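Local coordinates for 2-dehydropantoate 2-reductase (Enterococcus faecium, PDB 3WFJ), which probably catalyses the NADPH-dependent reduction of 2-dehydropantoate (ketopantoate) to pantoate in pantothenate biosynthesis, and is seen here with NAD bound, at residues V100-N105 with I122-T127; M18-G23 with V53-P58. All coordinates share one frame; numbering follows the deposited sequence.

Contact 1: V100-N105 with I122-T127; sequences VLCLLN and IYIGNT. With NAD (nicotinamide-adenine-dinucleotide), chain I.
V100 and Y123 make the first backbone bond of this parallel strand pair: Y123 N donates to V100 O at 2.8 Å. Two residues further along its own strand, C102 N donates back to Y123 O at 2.9 Å, so Y123 is gripped through both its N-H and its carbonyl. Strands 100-102 and 122-127 run in the same direction, the axes of these segments 23° apart, in step from V100 opposite I122 to C102 opposite I124. This end is the tightly packed one. C102 CB lies 3.8 Å from I124 CG2 on one face of the sheet. On the other face, L101 CG is anti to the backbone N (chi1 -179°), and L101 CD1 lies alongside the partner strand, 3.9 Å from Y123 CB. The Y123 ring presents its edge to V100 O, which lies in the ring plane, while helix 157-168 packs on the same side chain through A159, A160 and L163.

After C102 the register slips by one residue, so that L103 comes opposite N126, and the regular ladder ends. L103 reaches across with CD2, 3.6 Å from N126 N, and beyond it a water takes over the bridging: it donates to L103 O and N105 OD1 and accepts from T127 N at 2.9 Å. N105 OD1 is also bonded to K187 NZ. At this less regular end N105, one of the residues that bind NAD, lies against the nicotinamide ribose, although its exact placement there is doubtful, and L104 CD1 approaches NAD O3D at 3.5 Å. Strand 100-102, helix 110-116 and strand 122-127 form a right-handed beta-alpha-beta crossover of the Rossmann-type domain, at the C-terminal ends of whose parallel strands the dinucleotide binds.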
loop_
_atom_site.group_PDB
_atom_site.type_symbol
_atom_site.label_atom_id
_atom_site.label_comp_id
_atom_site.label_asym_id
_atom_site.label_seq_id
_atom_site.Cartn_x
_atom_site.Cartn_y
_atom_site.Cartn_z
ATOM N N VAL A 100 -38.009 -1.900 2.247
ATOM C CA VAL A 100 -36.631 -1.616 2.646
ATOM C C VAL A 100 -35.689 -1.069 1.525
ATOM O O VAL A 100 -35.598 -1.680 0.492
ATOM C CB VAL A 100 -36.054 -2.856 3.344
ATOM C CG1 VAL A 100 -34.798 -2.457 4.113
ATOM C CG2 VAL A 100 -37.088 -3.394 4.326
ATOM N N LEU A 101 -35.004 0.049 1.795
ATOM C CA LEU A 101 -34.062 0.657 0.871
ATOM C C LEU A 101 -32.647 0.708 1.392
ATOM O O LEU A 101 -32.336 1.322 2.463
ATOM C CB LEU A 101 -34.487 2.065 0.545
ATOM C CG LEU A 101 -33.645 2.880 -0.430
ATOM C CD1 LEU A 101 -33.388 2.142 -1.737
ATOM C CD2 LEU A 101 -34.310 4.220 -0.710
ATOM N N CYS A 102 -31.742 0.114 0.602
ATOM C CA CYS A 102 -30.297 0.237 0.827
ATOM C C CYS A 102 -29.648 1.227 -0.151
ATOM O O CYS A 102 -29.804 1.076 -1.367
ATOM C CB CYS A 102 -29.659 -1.143 0.654
ATOM S SG CYS A 102 -27.983 -1.254 1.252
ATOM N N LEU A 103 -28.867 2.178 0.382
ATOM C CA LEU A 103 -28.069 3.150 -0.415
ATOM C C LEU A 103 -26.587 3.246 -0.021
ATOM O O LEU A 103 -25.889 4.133 -0.480
ATOM C CB LEU A 103 -28.699 4.528 -0.301
ATOM C CG LEU A 103 -30.079 4.651 -0.889
ATOM C CD1 LEU A 103 -30.619 6.079 -0.759
ATOM C CD2 LEU A 103 -30.093 4.246 -2.328
ATOM N N LEU A 104 -26.174 2.428 0.941
ATOM C CA LEU A 104 -24.807 2.046 1.200
ATOM C C LEU A 104 -23.907 1.904 -0.000
ATOM O O LEU A 104 -24.341 1.577 -1.098
ATOM C CB LEU A 104 -24.927 0.680 1.783
ATOM C CG LEU A 104 -25.259 0.395 3.242
ATOM C CD1 LEU A 104 -23.957 0.522 4.006
ATOM C CD2 LEU A 104 -26.325 1.320 3.809
ATOM N N ASN A 105 -22.597 2.053 0.232
ATOM C CA ASN A 105 -21.579 2.253 -0.845
ATOM C C ASN A 105 -20.855 1.004 -1.305
ATOM O O ASN A 105 -20.071 1.035 -2.304
ATOM C CB ASN A 105 -20.531 3.285 -0.423
ATOM C CG ASN A 105 -20.633 4.533 -1.186
ATOM O OD1 ASN A 105 -21.123 4.557 -2.316
ATOM N ND2 ASN A 105 -20.177 5.609 -0.623
ATOM N N ILE A 122 -37.434 -5.263 -1.068
ATOM C CA ILE A 122 -36.059 -4.752 -0.993
ATOM C C ILE A 122 -35.709 -3.907 -2.222
ATOM O O ILE A 122 -35.945 -4.349 -3.347
ATOM C CB ILE A 122 -35.057 -5.890 -0.968
ATOM C CG1 ILE A 122 -35.318 -6.783 0.210
ATOM C CG2 ILE A 122 -33.638 -5.346 -0.919
ATOM C CD1 ILE A 122 -34.560 -8.110 0.198
ATOM N N TYR A 123 -35.111 -2.735 -2.012
ATOM C CA TYR A 123 -34.714 -1.852 -3.099
ATOM C C TYR A 123 -33.282 -1.383 -2.866
ATOM O O TYR A 123 -33.013 -0.808 -1.805
ATOM C CB TYR A 123 -35.675 -0.638 -3.139
ATOM C CG TYR A 123 -37.137 -1.017 -3.335
ATOM C CD1 TYR A 123 -37.869 -1.586 -2.261
ATOM C CD2 TYR A 123 -37.783 -0.869 -4.583
ATOM C CE1 TYR A 123 -39.171 -1.973 -2.411
ATOM C CE2 TYR A 123 -39.088 -1.240 -4.735
ATOM C CZ TYR A 123 -39.787 -1.794 -3.642
ATOM O OH TYR A 123 -41.101 -2.232 -3.728
ATOM N N ILE A 124 -32.344 -1.693 -3.774
ATOM C CA ILE A 124 -30.864 -1.353 -3.566
ATOM C C ILE A 124 -30.500 -0.224 -4.442
ATOM O O ILE A 124 -31.153 0.017 -5.470
ATOM C CB ILE A 124 -29.795 -2.422 -3.899
ATOM C CG1 ILE A 124 -30.327 -3.557 -4.726
ATOM C CG2 ILE A 124 -29.180 -2.994 -2.647
ATOM C CD1 ILE A 124 -30.397 -3.146 -6.171
ATOM N N GLY A 125 -29.464 0.492 -4.045
ATOM C CA GLY A 125 -29.072 1.644 -4.829
ATOM C C GLY A 125 -27.807 2.301 -4.320
ATOM O O GLY A 125 -27.147 1.785 -3.437
ATOM N N ASN A 126 -27.640 3.518 -4.821
ATOM C CA ASN A 126 -26.520 4.344 -4.713
ATOM C C ASN A 126 -27.020 5.681 -4.437
ATOM O O ASN A 126 -28.023 6.053 -5.015
ATOM C CB ASN A 126 -25.878 4.476 -6.141
ATOM C CG ASN A 126 -24.896 3.395 -6.434
ATOM O OD1 ASN A 126 -24.256 2.961 -5.526
ATOM N ND2 ASN A 126 -24.729 3.001 -7.676
ATOM N N THR A 127 -26.140 6.519 -3.885
ATOM C CA THR A 127 -26.346 7.986 -3.902
ATOM C C THR A 127 -25.024 8.713 -4.154
ATOM O O THR A 127 -23.949 8.181 -3.842
ATOM C CB THR A 127 -26.938 8.485 -2.577
ATOM O OG1 THR A 127 -27.135 9.897 -2.630
ATOM C CG2 THR A 127 -26.047 8.156 -1.438
HETATM P PA NAD I . -21.181 7.623 9.341
HETATM O O1A NAD I . -20.080 6.746 9.982
HETATM O O2A NAD I . -20.927 9.152 9.220
HETATM O O5B NAD I . -22.500 7.340 10.203
HETATM C C5B NAD I . -22.948 5.951 10.163
HETATM C C4B NAD I . -23.004 5.309 11.539
HETATM O O4B NAD I . -21.708 5.312 12.193
HETATM C C3B NAD I . -23.968 6.035 12.461
HETATM O O3B NAD I . -24.483 5.091 13.405
HETATM C C2B NAD I . -23.059 6.849 13.275
HETATM O O2B NAD I . -23.834 7.111 14.439
HETATM C C1B NAD I . -21.887 5.860 13.462
HETATM N N9A NAD I . -20.766 6.613 13.982
HETATM C C8A NAD I . -20.230 7.667 13.382
HETATM N N7A NAD I . -19.313 8.264 14.180
HETATM C C5A NAD I . -19.284 7.561 15.336
HETATM C C6A NAD I . -18.531 7.639 16.603
HETATM N N6A NAD I . -17.622 8.580 16.729
HETATM N N1A NAD I . -18.736 6.769 17.585
HETATM C C2A NAD I . -19.637 5.801 17.359
HETATM N N3A NAD I . -20.396 5.685 16.244
HETATM C C4A NAD I . -20.261 6.506 15.200
HETATM O O3 NAD I . -21.316 6.718 7.904
HETATM P PN NAD I . -21.862 7.454 6.606
HETATM O O1N NAD I . -21.392 8.782 6.123
HETATM O O2N NAD I . -23.120 7.884 7.360
HETATM O O5D NAD I . -22.151 6.361 5.401
HETATM C C5D NAD I . -23.294 5.522 5.331
HETATM C C4D NAD I . -23.046 4.667 4.186
HETATM O O4D NAD I . -23.341 5.553 3.141
HETATM C C3D NAD I . -21.552 4.262 4.028
HETATM O O3D NAD I . -21.463 2.921 3.545
HETATM C C2D NAD I . -20.983 5.185 2.978
HETATM O O2D NAD I . -20.188 4.516 2.094
HETATM C C1D NAD I . -22.226 5.658 2.224
HETATM N N1N NAD I . -21.969 7.044 1.797
HETATM C C2N NAD I . -21.475 7.981 2.651
HETATM C C3N NAD I . -21.228 9.199 2.121
HETATM C C7N NAD I . -20.784 10.411 2.940
HETATM O O7N NAD I . -20.630 11.542 2.417
HETATM N N7N NAD I . -20.710 10.392 4.273
HETATM C C4N NAD I . -21.494 9.427 0.745
HETATM C C5N NAD I . -21.951 8.435 -0.093
HETATM C C6N NAD I . -22.242 7.236 0.498
HETATM O O HOH W 1 -24.229 4.891 -2.451
#

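Contact 2: M18-G23 with V53-P58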
loop_
_atom_site.group_PDB
_atom_site.type_symbol
_atom_site.label_atom_id
_atom_site.label_comp_id
_atom_site.label_asym_id
_atom_site.label_seq_id
_atom_site.Cartn_x
_atom_site.Cartn_y
_atom_site.Cartn_z
ATOM N N MET A 18 -34.048 15.891 5.356
ATOM C CA MET A 18 -34.767 16.371 4.164
ATOM C C MET A 18 -36.164 15.731 3.994
ATOM O O MET A 18 -37.074 16.338 3.457
ATOM C CB MET A 18 -33.881 16.161 2.916
ATOM C CG MET A 18 -32.542 16.931 3.015
ATOM S SD MET A 18 -31.434 16.641 1.650
ATOM C CE MET A 18 -32.431 17.067 0.234
ATOM N N LEU A 19 -36.325 14.528 4.520
ATOM C CA LEU A 19 -37.613 13.850 4.543
ATOM C C LEU A 19 -38.573 14.384 5.646
ATOM O O LEU A 19 -39.775 14.529 5.420
ATOM C CB LEU A 19 -37.425 12.374 4.790
ATOM C CG LEU A 19 -36.732 11.595 3.690
ATOM C CD1 LEU A 19 -36.124 10.319 4.268
ATOM C CD2 LEU A 19 -37.697 11.277 2.556
ATOM N N HIS A 20 -38.034 14.740 6.799
ATOM C CA HIS A 20 -38.791 15.529 7.793
ATOM C C HIS A 20 -39.142 16.964 7.346
ATOM O O HIS A 20 -40.082 17.570 7.837
ATOM C CB HIS A 20 -37.945 15.594 9.075
ATOM C CG HIS A 20 -38.549 16.375 10.199
ATOM N ND1 HIS A 20 -38.367 17.732 10.350
ATOM C CD2 HIS A 20 -39.245 15.964 11.288
ATOM C CE1 HIS A 20 -38.933 18.129 11.476
ATOM N NE2 HIS A 20 -39.464 17.071 12.068
ATOM N N GLN A 21 -38.299 17.553 6.524
ATOM C CA GLN A 21 -38.424 18.970 6.194
ATOM C C GLN A 21 -39.529 19.113 5.211
ATOM O O GLN A 21 -40.268 20.070 5.273
ATOM C CB GLN A 21 -37.139 19.490 5.583
ATOM C CG GLN A 21 -36.753 20.879 5.956
ATOM C CD GLN A 21 -35.256 21.050 5.850
ATOM O OE1 GLN A 21 -34.649 20.686 4.834
ATOM N NE2 GLN A 21 -34.643 21.532 6.911
ATOM N N SER A 22 -39.660 18.153 4.315
ATOM C CA SER A 22 -40.775 18.162 3.377
ATOM C C SER A 22 -42.058 17.577 3.983
ATOM O O SER A 22 -43.049 17.429 3.301
ATOM C CB SER A 22 -40.391 17.331 2.166
ATOM O OG SER A 22 -40.006 16.046 2.597
ATOM N N GLY A 23 -42.011 17.155 5.246
ATOM C CA GLY A 23 -43.221 16.759 5.948
ATOM C C GLY A 23 -43.512 15.276 6.118
ATOM O O GLY A 23 -44.650 14.896 6.346
ATOM N N VAL A 53 -29.315 24.949 10.116
ATOM C CA VAL A 53 -30.691 24.590 10.594
ATOM C C VAL A 53 -30.858 23.384 11.550
ATOM O O VAL A 53 -30.015 22.439 11.603
ATOM C CB VAL A 53 -31.738 24.454 9.401
ATOM C CG1 VAL A 53 -32.230 25.834 8.942
ATOM C CG2 VAL A 53 -31.212 23.668 8.190
ATOM N N GLU A 54 -31.952 23.455 12.329
ATOM C CA GLU A 54 -32.221 22.549 13.472
ATOM C C GLU A 54 -33.522 21.788 13.287
ATOM O O GLU A 54 -34.417 22.222 12.584
ATOM C CB GLU A 54 -32.286 23.342 14.798
ATOM C CG GLU A 54 -31.995 22.550 16.107
ATOM C CD GLU A 54 -32.139 23.346 17.470
ATOM O OE1 GLU A 54 -32.637 22.797 18.515
ATOM O OE2 GLU A 54 -31.703 24.529 17.541
ATOM N N ALA A 55 -33.631 20.643 13.913
ATOM C CA ALA A 55 -34.868 19.900 13.879
ATOM C C ALA A 55 -34.818 18.897 14.999
ATOM O O ALA A 55 -33.847 18.154 15.155
ATOM C CB ALA A 55 -35.049 19.172 12.553
ATOM N N LYS A 56 -35.888 18.826 15.762
ATOM C CA LYS A 56 -35.991 17.784 16.742
ATOM C C LYS A 56 -36.705 16.527 16.085
ATOM O O LYS A 56 -37.914 16.520 15.784
ATOM C CB LYS A 56 -36.650 18.369 17.999
ATOM C CG LYS A 56 -36.266 17.624 19.256
ATOM C CD LYS A 56 -36.387 18.460 20.516
ATOM C CE LYS A 56 -36.035 17.631 21.745
ATOM N NZ LYS A 56 -35.726 18.489 22.921
ATOM N N LEU A 57 -35.897 15.539 15.721
ATOM C CA LEU A 57 -36.392 14.319 15.069
ATOM C C LEU A 57 -36.421 13.293 16.094
ATOM O O LEU A 57 -35.573 13.313 16.970
ATOM C CB LEU A 57 -35.465 13.836 13.974
ATOM C CG LEU A 57 -35.406 14.773 12.754
ATOM C CD1 LEU A 57 -33.970 15.163 12.437
ATOM C CD2 LEU A 57 -36.085 14.163 11.528
ATOM N N PRO A 58 -37.456 12.456 16.075
ATOM C CA PRO A 58 -37.540 11.410 17.072
ATOM C C PRO A 58 -36.380 10.462 16.808
ATOM O O PRO A 58 -36.047 10.232 15.657
ATOM C CB PRO A 58 -38.881 10.732 16.795
ATOM C CG PRO A 58 -39.570 11.500 15.719
ATOM C CD PRO A 58 -38.711 12.642 15.312
#
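H20, on the last turn of helix 10-21, reaches over to L57 and A55. Its CB starts the contact, 3.4 Å from L57 CD2. With chi1 at 179° the ring extends straight on from the backbone N through CB, away from the helix, and H20 CG and H20 CD2 both lie 3.6 Å from L57 CD2. L57 CG stands 4.2 Å above one face of the H20 ring, displaced toward the rim. Farther out, H20 CE1 meets A55 CB at 4.2 Å and H20 NE2 comes 4.1 Å from K56 O, too far for a hydrogen bond.

The helix is the first one of the Rossmann-type domain. It ends just after H20 in a Schellman motif: G23, with positive phi, is the C-prime residue, its N is weakly bonded to H20 O, and N24 N bonds to L19 O. Strand 25-30 follows and lies under the contact, with V26 touching both H20 and L57. Opposite the helix end, the weakly bonded strand at about 53-55 is the outermost within this chain of a small second sheet, joined to strand 44-47 through V53 and A55. Toward the solvent the contact thins out, and Q21 NE2 approaches V53 CG2 no closer than 4.2 Å.

How the contacts relate
Both contacts belong to the N-terminal, Rossmann-type part of the chain, with centres 21 Å apart and nearest atoms about 8 Å apart, so they do not touch. Contact 2 closes before contact 1 opens along the chain. The main sheet connects them: strand 25-30, which L57 and H20 both touch, lies three places from strand 100-102, with strands 2-6 and 73-76 between. Only contact 1 reaches the cofactor, through N105 and L104 at the nicotinamide ribose. In contact 2 the L57 side chain stays about 13 Å from NAD and about 11 Å from that of D30, which binds NAD. One contact is buried, the other superficial.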